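Local structure of peptidase S15/CocE/NonD (Thaumarchaeota archaeon SCGC AB-539-E09, 4PF1) at residues 46-51 and 70-75; 475-480 and 569-574; 508-513 and 523-528. The protein is an aminopeptidase of the S15/CocE family of alpha/beta-hydrolase serine peptidases, which probably removes residues from the N-termini of peptides. One frame throughout, in Å; residues are numbered along the deposited sequence.

Contact 1: 46-51 and 70-75; sequences KLNTII and HAERRT
I50 packs on one side of the short helix 71-74, its branches divided among three residues of 70-75. CG1 meets the methyl of A71, CB, at 4.0 Å, and CD1 reaches on to E72 CG at 3.7 Å, the two side chains crossing at about a right angle. The other branch serves T75: with CG2 anti to the backbone N of I50, that methyl comes within 3.5 Å of T75 OG1 and also touches its CG2. The T75 hydroxyl donates to A71 O at 2.6 Å (OG1 to O), a carbonyl that also accepts from T75 N. Two residues back on the strand, N48 makes the polar half of the contact. Its ND2 donates to E72 OE2 at 2.8 Å, with 157° at the hydrogen; the acceptor lies near the amide plane and is met on its anti side, while amide and carboxylate stand 75° apart. D105 takes a further bond from the same ND2 and also binds A71 N, so one acidic side chain ties strand to helix start. A water held by H70 ND1 and E72 N adds a weak link to N48 ND2. H70 occupies the N-cap position, and its backbone O accepts from both R73 N and R74 N, closing the first turn. The strand 46-54 is the second in the large mixed sheet, between 32-40 and 100-105; a short helix entered directly after strand 60-67 and laid against that sheet belongs to the alpha/beta-hydrolase fold of the catalytic domain.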
ATOM      1  N   LYS A  46      -1.498  44.469 -19.516  1.00 18.63           N
ATOM      2  CA  LYS A  46      -1.875  44.180 -18.127  1.00 17.82           C
ATOM      3  C   LYS A  46      -1.536  42.743 -17.702  1.00 21.24           C
ATOM      4  O   LYS A  46      -1.836  41.793 -18.431  1.00 21.05           O
ATOM      5  CB  LYS A  46      -3.372  44.455 -17.899  1.00 19.78           C
ATOM      6  CG  LYS A  46      -3.756  45.922 -18.045  1.00 27.13           C
ATOM      7  CD  LYS A  46      -5.224  46.150 -17.718  1.00 33.44           C
ATOM      8  CE  LYS A  46      -5.817  47.290 -18.507  1.00 43.33           C
ATOM      9  NZ  LYS A  46      -6.131  46.888 -19.907  1.00 53.16           N
ATOM     10  N   LEU A  47      -0.939  42.592 -16.498  1.00 16.88           N
ATOM     11  CA  LEU A  47      -0.577  41.288 -15.933  1.00 15.73           C
ATOM     12  C   LEU A  47      -1.512  40.908 -14.788  1.00 18.32           C
ATOM     13  O   LEU A  47      -1.770  41.729 -13.900  1.00 18.08           O
ATOM     14  CB  LEU A  47       0.892  41.261 -15.434  1.00 15.69           C
ATOM     15  CG  LEU A  47       2.019  41.601 -16.442  1.00 20.83           C
ATOM     16  CD1 LEU A  47       3.376  41.238 -15.867  1.00 20.85           C
ATOM     17  CD2 LEU A  47       1.829  40.886 -17.780  1.00 22.58           C
ATOM     18  N   ASN A  48      -2.007  39.654 -14.800  1.00 13.26           N
ATOM     19  CA  ASN A  48      -2.903  39.143 -13.769  1.00 12.53           C
ATOM     20  C   ASN A  48      -2.131  38.923 -12.469  1.00 16.12           C
ATOM     21  O   ASN A  48      -1.167  38.154 -12.444  1.00 15.09           O
ATOM     22  CB  ASN A  48      -3.584  37.858 -14.236  1.00 11.24           C
ATOM     23  CG  ASN A  48      -4.691  37.393 -13.332  1.00 25.64           C
ATOM     24  OD1 ASN A  48      -5.436  38.195 -12.751  1.00 18.01           O
ATOM     25  ND2 ASN A  48      -4.832  36.083 -13.202  1.00 15.63           N
ATOM     26  N   THR A  49      -2.523  39.645 -11.403  1.00 12.64           N
ATOM     27  CA  THR A  49      -1.810  39.617 -10.130  1.00 12.52           C
ATOM     28  C   THR A  49      -2.747  39.234  -8.976  1.00 16.71           C
ATOM     29  O   THR A  49      -3.749  39.909  -8.733  1.00 16.31           O
ATOM     30  CB  THR A  49      -1.129  40.975  -9.898  1.00 19.57           C
ATOM     31  OG1 THR A  49      -0.525  41.409 -11.120  1.00 19.51           O
ATOM     32  CG2 THR A  49      -0.085  40.924  -8.806  1.00 16.49           C
ATOM     33  N   ILE A  50      -2.398  38.157  -8.259  1.00 13.90           N
ATOM     34  CA  ILE A  50      -3.183  37.645  -7.133  1.00 14.24           C
ATOM     35  C   ILE A  50      -2.493  38.038  -5.834  1.00 18.43           C
ATOM     36  O   ILE A  50      -1.399  37.555  -5.547  1.00 17.91           O
ATOM     37  CB  ILE A  50      -3.400  36.099  -7.242  1.00 17.28           C
ATOM     38  CG1 ILE A  50      -3.903  35.658  -8.659  1.00 17.88           C
ATOM     39  CG2 ILE A  50      -4.287  35.557  -6.106  1.00 17.92           C
ATOM     40  CD1 ILE A  50      -5.137  36.447  -9.261  1.00 24.47           C
ATOM     41  N   ILE A  51      -3.135  38.921  -5.056  1.00 15.16           N
ATOM     42  CA  ILE A  51      -2.595  39.443  -3.801  1.00 15.04           C
ATOM     43  C   ILE A  51      -3.360  38.846  -2.604  1.00 18.49           C
ATOM     44  O   ILE A  51      -4.575  39.033  -2.484  1.00 18.08           O
ATOM     45  CB  ILE A  51      -2.633  41.001  -3.799  1.00 18.66           C
ATOM     46  CG1 ILE A  51      -1.963  41.580  -5.071  1.00 19.18           C
ATOM     47  CG2 ILE A  51      -1.990  41.572  -2.528  1.00 19.84           C
ATOM     48  CD1 ILE A  51      -2.642  42.829  -5.641  1.00 26.25           C
ATOM     49  N   HIS A  70      -0.214  29.380 -13.921  1.00 15.72           N
ATOM     50  CA  HIS A  70      -1.557  29.737 -13.427  1.00 15.90           C
ATOM     51  C   HIS A  70      -1.533  30.237 -11.968  1.00 18.29           C
ATOM     52  O   HIS A  70      -1.771  29.460 -11.040  1.00 17.39           O
ATOM     53  CB  HIS A  70      -2.522  28.528 -13.576  1.00 16.71           C
ATOM     54  CG  HIS A  70      -3.964  28.880 -13.765  1.00 20.40           C
ATOM     55  ND1 HIS A  70      -4.407  30.192 -13.728  1.00 22.52           N
ATOM     56  CD2 HIS A  70      -5.015  28.069 -14.021  1.00 22.06           C
ATOM     57  CE1 HIS A  70      -5.711  30.133 -13.941  1.00 22.14           C
ATOM     58  NE2 HIS A  70      -6.121  28.878 -14.127  1.00 22.24           N
ATOM     59  N   ALA A  71      -1.300  31.555 -11.785  1.00 14.54           N
ATOM     60  CA  ALA A  71      -1.256  32.219 -10.474  1.00 14.46           C
ATOM     61  C   ALA A  71      -2.521  31.945  -9.648  1.00 19.01           C
ATOM     62  O   ALA A  71      -2.424  31.780  -8.433  1.00 17.87           O
ATOM     63  CB  ALA A  71      -1.071  33.718 -10.653  1.00 15.38           C
ATOM     64  N   GLU A  72      -3.702  31.873 -10.315  1.00 16.69           N
ATOM     65  CA  GLU A  72      -4.987  31.609  -9.667  1.00 17.31           C
ATOM     66  C   GLU A  72      -5.072  30.159  -9.143  1.00 21.12           C
ATOM     67  O   GLU A  72      -5.795  29.907  -8.179  1.00 20.17           O
ATOM     68  CB  GLU A  72      -6.159  31.923 -10.616  1.00 19.13           C
ATOM     69  CG  GLU A  72      -6.684  33.341 -10.450  1.00 27.80           C
ATOM     70  CD  GLU A  72      -7.561  33.878 -11.566  1.00 48.94           C
ATOM     71  OE1 GLU A  72      -8.683  33.354 -11.753  1.00 43.24           O
ATOM     72  OE2 GLU A  72      -7.157  34.879 -12.202  1.00 45.22           O
ATOM     73  N   ARG A  73      -4.309  29.224  -9.752  1.00 17.71           N
ATOM     74  CA  ARG A  73      -4.264  27.834  -9.292  1.00 17.21           C
ATOM     75  C   ARG A  73      -3.133  27.643  -8.272  1.00 19.36           C
ATOM     76  O   ARG A  73      -3.322  26.918  -7.300  1.00 18.77           O
ATOM     77  CB  ARG A  73      -4.124  26.850 -10.460  1.00 18.92           C
ATOM     78  CG  ARG A  73      -4.553  25.424 -10.085  1.00 30.77           C
ATOM     79  CD  ARG A  73      -4.421  24.440 -11.231  1.00 43.19           C
ATOM     80  NE  ARG A  73      -3.022  24.147 -11.551  1.00 52.31           N
ATOM     81  CZ  ARG A  73      -2.473  24.348 -12.744  1.00 68.46           C
ATOM     82  NH1 ARG A  73      -3.199  24.834 -13.746  1.00 55.54           N
ATOM     83  NH2 ARG A  73      -1.195  24.057 -12.950  1.00 56.07           N
ATOM     84  N   ARG A  74      -1.977  28.329  -8.465  1.00 15.55           N
ATOM     85  CA  ARG A  74      -0.845  28.274  -7.514  1.00 14.66           C
ATOM     86  C   ARG A  74      -1.281  28.787  -6.124  1.00 16.91           C
ATOM     87  O   ARG A  74      -0.848  28.244  -5.108  1.00 16.40           O
ATOM     88  CB  ARG A  74       0.365  29.093  -8.022  1.00 13.33           C
ATOM     89  CG  ARG A  74       0.933  28.654  -9.386  1.00 17.81           C
ATOM     90  CD  ARG A  74       1.880  27.473  -9.311  1.00 15.16           C
ATOM     91  NE  ARG A  74       3.105  27.792  -8.578  1.00 19.60           N
ATOM     92  CZ  ARG A  74       3.479  27.190  -7.454  1.00 35.64           C
ATOM     93  NH1 ARG A  74       2.740  26.214  -6.937  1.00 20.70           N
ATOM     94  NH2 ARG A  74       4.602  27.546  -6.846  1.00 24.51           N
ATOM     95  N   THR A  75      -2.177  29.804  -6.099  1.00 12.77           N
ATOM     96  CA  THR A  75      -2.722  30.409  -4.876  1.00 12.60           C
ATOM     97  C   THR A  75      -3.991  29.677  -4.386  1.00 16.38           C
ATOM     98  O   THR A  75      -4.772  30.244  -3.611  1.00 16.82           O
ATOM     99  CB  THR A  75      -3.019  31.895  -5.095  1.00 18.95           C
ATOM    100  OG1 THR A  75      -3.833  32.053  -6.259  1.00 16.75           O
ATOM    101  CG2 THR A  75      -1.767  32.726  -5.197  1.00 17.31           C
TER
HETATM  102  O   HOH W   1      -4.360  32.928 -13.360  1.00 20.96           O

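Contact 2: 475-480 and 569-574; sequences TEPLKE and GHRIMV
R571 and P477 run alongside each other, P477 CD resting over the centre of one guanidinium face at 3.8 Å from CZ in the conformer described here; a second is modelled for the arginine. In this conformer the R571 chain is extended from CG to NE and passes close to the T475 carbonyl, R571 CD coming to 3.2 Å from T475 O. E476 contributes charge alone: its OE1 stays 4.0 Å from R571 NH1 and stands off the guanidinium plane, so at most an electrostatic attraction is likely. Two bonds to I572 hold T475 in place. T475 N donates to I572 O at 3.0 Å, and the return bond uses the side chain, I572 N meeting T475 OG1 almost straight at 175°. A chi1 of 71° brings that hydroxyl in between the backbone N and the carbonyl carbon, from where it also donates to E476 O, while CG2 packs on I572 CB. Replacing T475 by an alanine removes the hydroxyl, and I572 N would probably lose its acceptor and E476 O this donor. The segment 475-480 continues from 471-474, an outer strand within this chain of a four-stranded antiparallel sheet in the C-terminal non-catalytic domain, and runs on beside 571-577 without itself being regular strand. Just before 571-577 begins, L478 N donates to H570 O and G569 N to L478 O at 2.8 Å. G569 has a phi of 91°, at which a side chain would press on the preceding carbonyl. Further out, F566 touches both L478 and I572, and R237 of the second subunit packs on R571.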
ATOM      1  N   THR A 475      35.155  -0.307  -6.588  1.00 16.12           N
ATOM      2  CA  THR A 475      36.205  -0.497  -5.583  1.00 16.59           C
ATOM      3  C   THR A 475      35.852  -1.723  -4.742  1.00 21.39           C
ATOM      4  O   THR A 475      34.733  -2.225  -4.839  1.00 20.01           O
ATOM      5  CB  THR A 475      36.327   0.759  -4.675  1.00 21.78           C
ATOM      6  OG1 THR A 475      35.186   0.833  -3.815  1.00 19.44           O
ATOM      7  CG2 THR A 475      36.481   2.058  -5.457  1.00 20.13           C
ATOM      8  N   GLU A 476      36.774  -2.180  -3.884  1.00 20.24           N
ATOM      9  CA  GLU A 476      36.458  -3.248  -2.935  1.00 20.77           C
ATOM     10  C   GLU A 476      35.656  -2.608  -1.778  1.00 24.64           C
ATOM     11  O   GLU A 476      35.676  -1.374  -1.672  1.00 23.95           O
ATOM     12  CB  GLU A 476      37.744  -3.940  -2.434  1.00 22.92           C
ATOM     13  CG  GLU A 476      38.335  -4.951  -3.415  1.00 35.35           C
ATOM     14  CD  GLU A 476      37.408  -6.064  -3.880  1.00 61.23           C
ATOM     15  OE1 GLU A 476      36.783  -6.725  -3.019  1.00 62.49           O
ATOM     16  OE2 GLU A 476      37.324  -6.287  -5.110  1.00 55.44           O
ATOM     17  N   PRO A 477      34.891  -3.363  -0.940  1.00 21.58           N
ATOM     18  CA  PRO A 477      34.152  -2.698   0.158  1.00 21.30           C
ATOM     19  C   PRO A 477      35.092  -1.883   1.048  1.00 25.28           C
ATOM     20  O   PRO A 477      36.157  -2.376   1.433  1.00 24.87           O
ATOM     21  CB  PRO A 477      33.512  -3.862   0.927  1.00 23.09           C
ATOM     22  CG  PRO A 477      33.520  -5.003  -0.013  1.00 27.47           C
ATOM     23  CD  PRO A 477      34.709  -4.829  -0.901  1.00 23.23           C
ATOM     24  N   LEU A 478      34.733  -0.612   1.306  1.00 21.61           N
ATOM     25  CA  LEU A 478      35.544   0.316   2.098  1.00 21.54           C
ATOM     26  C   LEU A 478      35.631  -0.115   3.552  1.00 26.93           C
ATOM     27  O   LEU A 478      34.631  -0.541   4.130  1.00 26.83           O
ATOM     28  CB  LEU A 478      34.989   1.749   2.005  1.00 21.04           C
ATOM     29  CG  LEU A 478      34.967   2.390   0.610  1.00 25.54           C
ATOM     30  CD1 LEU A 478      34.269   3.708   0.648  1.00 25.42           C
ATOM     31  CD2 LEU A 478      36.376   2.566   0.043  1.00 28.10           C
ATOM     32  N   LYS A 479      36.834  -0.020   4.137  1.00 24.33           N
ATOM     33  CA  LYS A 479      37.070  -0.406   5.527  1.00 24.57           C
ATOM     34  C   LYS A 479      36.887   0.793   6.460  1.00 28.92           C
ATOM     35  O   LYS A 479      36.634   0.615   7.651  1.00 29.21           O
ATOM     36  CB  LYS A 479      38.463  -1.025   5.686  1.00 27.62           C
ATOM     37  CG  LYS A 479      38.573  -2.410   5.056  1.00 37.80           C
ATOM     38  CD  LYS A 479      39.700  -3.223   5.663  1.00 46.84           C
ATOM     39  CE  LYS A 479      39.377  -4.698   5.707  1.00 54.05           C
ATOM     40  NZ  LYS A 479      38.395  -5.024   6.778  1.00 58.20           N
ATOM     41  N   GLU A 480      36.993   2.010   5.910  1.00 24.92           N
ATOM     42  CA  GLU A 480      36.802   3.261   6.644  1.00 24.68           C
ATOM     43  C   GLU A 480      35.944   4.228   5.797  1.00 27.45           C
ATOM     44  O   GLU A 480      35.864   4.049   4.577  1.00 25.72           O
ATOM     45  CB  GLU A 480      38.162   3.896   7.009  1.00 26.71           C
ATOM     46  CG  GLU A 480      38.934   3.160   8.102  1.00 38.86           C
ATOM     47  CD  GLU A 480      38.357   3.189   9.510  1.00 62.69           C
ATOM     48  OE1 GLU A 480      38.682   2.271  10.297  1.00 60.83           O
ATOM     49  OE2 GLU A 480      37.609   4.139   9.838  1.00 55.93           O
ATOM     50  N   GLY A 569      31.862  -0.747   4.288  1.00 18.35           N
ATOM     51  CA  GLY A 569      31.085  -1.822   3.678  1.00 17.86           C
ATOM     52  C   GLY A 569      30.508  -1.434   2.327  1.00 20.45           C
ATOM     53  O   GLY A 569      30.100  -2.304   1.551  1.00 20.17           O
ATOM     54  N   HIS A 570      30.467  -0.116   2.034  1.00 15.75           N
ATOM     55  CA  HIS A 570      29.986   0.404   0.751  1.00 14.68           C
ATOM     56  C   HIS A 570      31.106   0.401  -0.291  1.00 18.70           C
ATOM     57  O   HIS A 570      32.283   0.419   0.072  1.00 19.14           O
ATOM     58  CB  HIS A 570      29.434   1.843   0.902  1.00 14.63           C
ATOM     59  CG  HIS A 570      28.174   1.957   1.704  1.00 17.43           C
ATOM     60  ND1 HIS A 570      26.972   2.294   1.112  1.00 18.30           N
ATOM     61  CD2 HIS A 570      27.983   1.835   3.039  1.00 19.32           C
ATOM     62  CE1 HIS A 570      26.088   2.349   2.093  1.00 17.64           C
ATOM     63  NE2 HIS A 570      26.648   2.080   3.271  1.00 18.65           N
ATOM     64  N   ARG A 571      30.737   0.392  -1.579  0.50 15.06           N
ATOM     65  CA  ARG A 571      31.688   0.461  -2.692  0.50 14.79           C
ATOM     66  C   ARG A 571      31.430   1.717  -3.515  0.50 18.23           C
ATOM     67  O   ARG A 571      30.294   2.201  -3.562  0.50 17.35           O
ATOM     68  CB  ARG A 571      31.572  -0.775  -3.609  0.50 14.33           C
ATOM     69  CG  ARG A 571      31.873  -2.126  -2.967  0.50 21.23           C
ATOM     70  CD  ARG A 571      31.753  -3.216  -4.021  0.50 23.58           C
ATOM     71  NE  ARG A 571      31.583  -4.552  -3.450  0.50 26.01           N
ATOM     72  CZ  ARG A 571      32.320  -5.608  -3.788  0.50 37.41           C
ATOM     73  NH1 ARG A 571      33.304  -5.486  -4.671  0.50 24.89           N
ATOM     74  NH2 ARG A 571      32.086  -6.790  -3.234  0.50 22.51           N
ATOM     75  N   ILE A 572      32.469   2.228  -4.189  1.00 14.68           N
ATOM     76  CA  ILE A 572      32.325   3.360  -5.112  1.00 13.92           C
ATOM     77  C   ILE A 572      32.257   2.741  -6.504  1.00 16.69           C
ATOM     78  O   ILE A 572      33.130   1.946  -6.859  1.00 16.07           O
ATOM     79  CB  ILE A 572      33.441   4.439  -4.988  1.00 17.52           C
ATOM     80  CG1 ILE A 572      33.592   4.933  -3.529  1.00 17.89           C
ATOM     81  CG2 ILE A 572      33.153   5.610  -5.950  1.00 18.55           C
ATOM     82  CD1 ILE A 572      34.892   5.644  -3.213  1.00 26.37           C
ATOM     83  N   MET A 573      31.190   3.027  -7.255  1.00 12.77           N
ATOM     84  CA  MET A 573      31.008   2.446  -8.580  1.00 11.90           C
ATOM     85  C   MET A 573      30.960   3.503  -9.675  1.00 16.01           C
ATOM     86  O   MET A 573      30.441   4.603  -9.471  1.00 15.57           O
ATOM     87  CB  MET A 573      29.730   1.589  -8.617  1.00 13.41           C
ATOM     88  CG  MET A 573      29.424   0.978  -9.974  1.00 15.98           C
ATOM     89  SD  MET A 573      27.963  -0.072  -9.937  1.00 18.99           S
ATOM     90  CE  MET A 573      28.678  -1.593  -9.316  1.00 15.81           C
ATOM     91  N   VAL A 574      31.491   3.144 -10.846  1.00 13.10           N
ATOM     92  CA  VAL A 574      31.444   3.953 -12.052  1.00 12.88           C
ATOM     93  C   VAL A 574      30.805   3.107 -13.170  1.00 16.89           C
ATOM     94  O   VAL A 574      31.247   1.982 -13.425  1.00 17.16           O
ATOM     95  CB  VAL A 574      32.839   4.515 -12.452  1.00 16.96           C
ATOM     96  CG1 VAL A 574      32.814   5.130 -13.854  1.00 16.98           C
ATOM     97  CG2 VAL A 574      33.327   5.536 -11.432  1.00 16.67           C
TER

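Contact 3: 508-513 and 523-528; sequences IDVWPD and GYQQML
I508 starts the pairing in a non-hydrogen-bonded position opposite M527, its CG2 packing against Q525 CB at 3.8 Å and its CG1 against the M527 backbone. D509 faces Q526 in a hydrogen-bonded pair: D509 N donates to Q526 O at 2.9 Å, whereas the return bond, Q526 N to D509 O, is weak and bent to 130°. D509 swings its carboxylate away from its own N-H, chi1 179°, toward H564 and H570, each of which binds one of its oxygens. V510 comes next, again non-hydrogen-bonded, its CG2 lying alongside Q525 CG on the face that I508 shares. These residues make an antiparallel pair of strands, 502-510 with 525-534, outermost within this chain, in the four-stranded sheet of the C-terminal non-catalytic domain. Past the last bridge, W511 N adds a straight bond to Y524 O, 2.8 Å long. The indole and phenol rings lie side by side at an oblique 43°, and Y524 CD2 sits over the indole face, offset toward its rim, 3.5 Å from W511 NE1. That nitrogen spends its hydrogen at the ring edge, in plane, on a lone pair of Q526 OE1 at 3.2 Å. Q526 CB in turn lies over the Y524 face from which the indole also approaches, and the phenol OH is bonded to V458 O. P512 O accepts from G523 N at 3.0 Å, the donor standing above the carbonyl plane; G523 has a positive phi, a region glycine enters more readily than most. At D513 the segment reaches R237 of the second subunit, which forms a salt bridge with its carboxylate.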
ATOM      1  N   ILE A 508      28.190   5.887  -8.486  1.00 10.93           N
ATOM      2  CA  ILE A 508      27.240   5.122  -7.693  1.00 10.65           C
ATOM      3  C   ILE A 508      27.824   4.732  -6.330  1.00 14.57           C
ATOM      4  O   ILE A 508      29.010   4.402  -6.224  1.00 13.11           O
ATOM      5  CB  ILE A 508      26.817   3.862  -8.519  1.00 13.52           C
ATOM      6  CG1 ILE A 508      25.849   4.231  -9.667  1.00 13.95           C
ATOM      7  CG2 ILE A 508      26.248   2.736  -7.651  1.00 13.54           C
ATOM      8  CD1 ILE A 508      26.168   3.542 -10.987  1.00 19.82           C
ATOM      9  N   ASP A 509      26.965   4.748  -5.297  1.00 11.17           N
ATOM     10  CA  ASP A 509      27.296   4.234  -3.985  1.00 10.83           C
ATOM     11  C   ASP A 509      26.654   2.856  -3.881  1.00 14.72           C
ATOM     12  O   ASP A 509      25.426   2.757  -3.848  1.00 14.21           O
ATOM     13  CB  ASP A 509      26.808   5.179  -2.862  1.00 11.92           C
ATOM     14  CG  ASP A 509      27.111   4.688  -1.444  1.00 14.85           C
ATOM     15  OD1 ASP A 509      27.037   3.465  -1.207  1.00 14.04           O
ATOM     16  OD2 ASP A 509      27.368   5.532  -0.569  1.00 18.71           O
ATOM     17  N   VAL A 510      27.470   1.797  -3.896  1.00 11.72           N
ATOM     18  CA  VAL A 510      26.977   0.424  -3.767  1.00 11.56           C
ATOM     19  C   VAL A 510      26.820   0.112  -2.283  1.00 16.27           C
ATOM     20  O   VAL A 510      27.809   0.075  -1.553  1.00 16.40           O
ATOM     21  CB  VAL A 510      27.883  -0.626  -4.475  1.00 14.93           C
ATOM     22  CG1 VAL A 510      27.233  -2.008  -4.466  1.00 14.59           C
ATOM     23  CG2 VAL A 510      28.213  -0.202  -5.896  1.00 14.40           C
ATOM     24  N   TRP A 511      25.578  -0.099  -1.840  1.00 13.03           N
ATOM     25  CA  TRP A 511      25.273  -0.413  -0.449  1.00 13.48           C
ATOM     26  C   TRP A 511      25.836  -1.809  -0.097  1.00 17.88           C
ATOM     27  O   TRP A 511      26.052  -2.613  -1.011  1.00 18.22           O
ATOM     28  CB  TRP A 511      23.754  -0.325  -0.210  1.00 12.18           C
ATOM     29  CG  TRP A 511      23.241   1.091  -0.128  1.00 13.29           C
ATOM     30  CD1 TRP A 511      23.415   2.085  -1.050  1.00 15.90           C
ATOM     31  CD2 TRP A 511      22.468   1.663   0.936  1.00 13.38           C
ATOM     32  NE1 TRP A 511      22.800   3.237  -0.627  1.00 15.07           N
ATOM     33  CE2 TRP A 511      22.212   3.009   0.591  1.00 16.94           C
ATOM     34  CE3 TRP A 511      21.959   1.166   2.152  1.00 15.16           C
ATOM     35  CZ2 TRP A 511      21.467   3.867   1.414  1.00 16.48           C
ATOM     36  CZ3 TRP A 511      21.221   2.016   2.966  1.00 16.75           C
ATOM     37  CH2 TRP A 511      20.978   3.347   2.594  1.00 17.14           C
ATOM     38  N   PRO A 512      26.147  -2.107   1.195  1.00 13.38           N
ATOM     39  CA  PRO A 512      26.717  -3.431   1.523  1.00 13.11           C
ATOM     40  C   PRO A 512      25.806  -4.596   1.130  1.00 16.31           C
ATOM     41  O   PRO A 512      24.607  -4.394   0.898  1.00 14.79           O
ATOM     42  CB  PRO A 512      26.906  -3.372   3.046  1.00 15.13           C
ATOM     43  CG  PRO A 512      26.937  -1.919   3.376  1.00 19.71           C
ATOM     44  CD  PRO A 512      26.002  -1.272   2.404  1.00 14.92           C
ATOM     45  N   ASP A 513      26.391  -5.820   1.039  1.00 14.03           N
ATOM     46  CA  ASP A 513      25.695  -7.067   0.681  1.00 14.29           C
ATOM     47  C   ASP A 513      24.440  -7.259   1.533  1.00 18.17           C
ATOM     48  O   ASP A 513      23.385  -7.624   1.008  1.00 16.85           O
ATOM     49  CB  ASP A 513      26.637  -8.276   0.836  1.00 16.47           C
ATOM     50  CG  ASP A 513      27.833  -8.280  -0.106  1.00 25.62           C
ATOM     51  OD1 ASP A 513      27.860  -7.443  -1.045  1.00 24.67           O
ATOM     52  OD2 ASP A 513      28.725  -9.134   0.078  1.00 31.79           O
ATOM     53  N   GLY A 523      22.889  -4.652  -1.541  1.00 13.99           N
ATOM     54  CA  GLY A 523      23.421  -4.665  -2.902  1.00 13.26           C
ATOM     55  C   GLY A 523      23.022  -3.478  -3.757  1.00 16.38           C
ATOM     56  O   GLY A 523      23.525  -3.322  -4.873  1.00 15.77           O
ATOM     57  N   TYR A 524      22.117  -2.629  -3.233  1.00 13.27           N
ATOM     58  CA  TYR A 524      21.553  -1.443  -3.879  1.00 12.88           C
ATOM     59  C   TYR A 524      22.650  -0.553  -4.497  1.00 16.16           C
ATOM     60  O   TYR A 524      23.569  -0.105  -3.806  1.00 15.72           O
ATOM     61  CB  TYR A 524      20.687  -0.683  -2.845  1.00 14.20           C
ATOM     62  CG  TYR A 524      20.195   0.710  -3.188  1.00 15.85           C
ATOM     63  CD1 TYR A 524      19.669   0.997  -4.448  1.00 17.45           C
ATOM     64  CD2 TYR A 524      20.082   1.689  -2.203  1.00 16.75           C
ATOM     65  CE1 TYR A 524      19.146   2.258  -4.745  1.00 18.00           C
ATOM     66  CE2 TYR A 524      19.541   2.942  -2.482  1.00 17.28           C
ATOM     67  CZ  TYR A 524      19.081   3.227  -3.756  1.00 24.19           C
ATOM     68  OH  TYR A 524      18.565   4.474  -4.021  1.00 21.48           O
ATOM     69  N   GLN A 525      22.576  -0.383  -5.824  1.00 11.96           N
ATOM     70  CA  GLN A 525      23.501   0.435  -6.602  1.00 11.43           C
ATOM     71  C   GLN A 525      22.902   1.834  -6.761  1.00 14.72           C
ATOM     72  O   GLN A 525      22.394   2.195  -7.829  1.00 13.81           O
ATOM     73  CB  GLN A 525      23.800  -0.216  -7.964  1.00 12.39           C
ATOM     74  CG  GLN A 525      24.738  -1.419  -7.866  1.00 18.68           C
ATOM     75  CD  GLN A 525      25.091  -2.005  -9.215  1.00 24.18           C
ATOM     76  OE1 GLN A 525      24.948  -1.368 -10.258  1.00 16.52           O
ATOM     77  NE2 GLN A 525      25.617  -3.222  -9.215  1.00 13.67           N
ATOM     78  N   GLN A 526      22.916   2.595  -5.661  1.00 10.72           N
ATOM     79  CA  GLN A 526      22.339   3.931  -5.577  1.00  9.93           C
ATOM     80  C   GLN A 526      23.101   4.930  -6.433  1.00 13.74           C
ATOM     81  O   GLN A 526      24.249   5.256  -6.116  1.00 13.16           O
ATOM     82  CB  GLN A 526      22.328   4.402  -4.114  1.00 11.07           C
ATOM     83  CG  GLN A 526      21.662   5.765  -3.901  1.00 16.65           C
ATOM     84  CD  GLN A 526      22.413   6.609  -2.906  1.00 26.82           C
ATOM     85  OE1 GLN A 526      22.749   6.169  -1.794  1.00 20.60           O
ATOM     86  NE2 GLN A 526      22.687   7.848  -3.283  1.00 13.56           N
ATOM     87  N   MET A 527      22.444   5.470  -7.480  1.00 10.82           N
ATOM     88  CA  MET A 527      23.050   6.512  -8.302  1.00 10.53           C
ATOM     89  C   MET A 527      23.233   7.761  -7.437  1.00 14.28           C
ATOM     90  O   MET A 527      22.364   8.067  -6.612  1.00 13.70           O
ATOM     91  CB  MET A 527      22.208   6.804  -9.548  1.00 12.30           C
ATOM     92  CG  MET A 527      23.000   7.514 -10.637  1.00 15.72           C
ATOM     93  SD  MET A 527      22.291   7.303 -12.282  1.00 19.26           S
ATOM     94  CE  MET A 527      20.866   8.414 -12.162  1.00 15.28           C
ATOM     95  N   LEU A 528      24.390   8.427  -7.562  1.00 10.58           N
ATOM     96  CA  LEU A 528      24.732   9.568  -6.712  1.00 10.55           C
ATOM     97  C   LEU A 528      25.001  10.840  -7.530  1.00 14.87           C
ATOM     98  O   LEU A 528      24.568  11.924  -7.139  1.00 13.97           O
ATOM     99  CB  LEU A 528      25.958   9.199  -5.852  1.00 10.76           C
ATOM    100  CG  LEU A 528      26.396  10.207  -4.800  1.00 15.57           C
ATOM    101  CD1 LEU A 528      25.484  10.165  -3.578  1.00 15.34           C
ATOM    102  CD2 LEU A 528      27.822   9.963  -4.395  1.00 18.03           C
TER

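How the contacts relate
Contact 1 belongs to the S15 catalytic family region and comes first along the chain, on the large mixed sheet; contacts 2 and 3 lie in the C-terminal non-catalytic region, on the opposite side of the chain's centre. Centres of contacts 1 and 2 are about 51 Å apart, those of 1 and 3 about 44 Å. Contacts 2 and 3, about 9 Å between centres, share the four-stranded antiparallel sheet: 571-577 and 502-510 are neighbours, and 508-513 and 523-528 both fall between 475-480 and 569-574 in sequence. Their joint includes a probable hydrogen bond from I508 N to M573 O. R237 of the second subunit meets both contacts, placing the sheet beside a subunit interface.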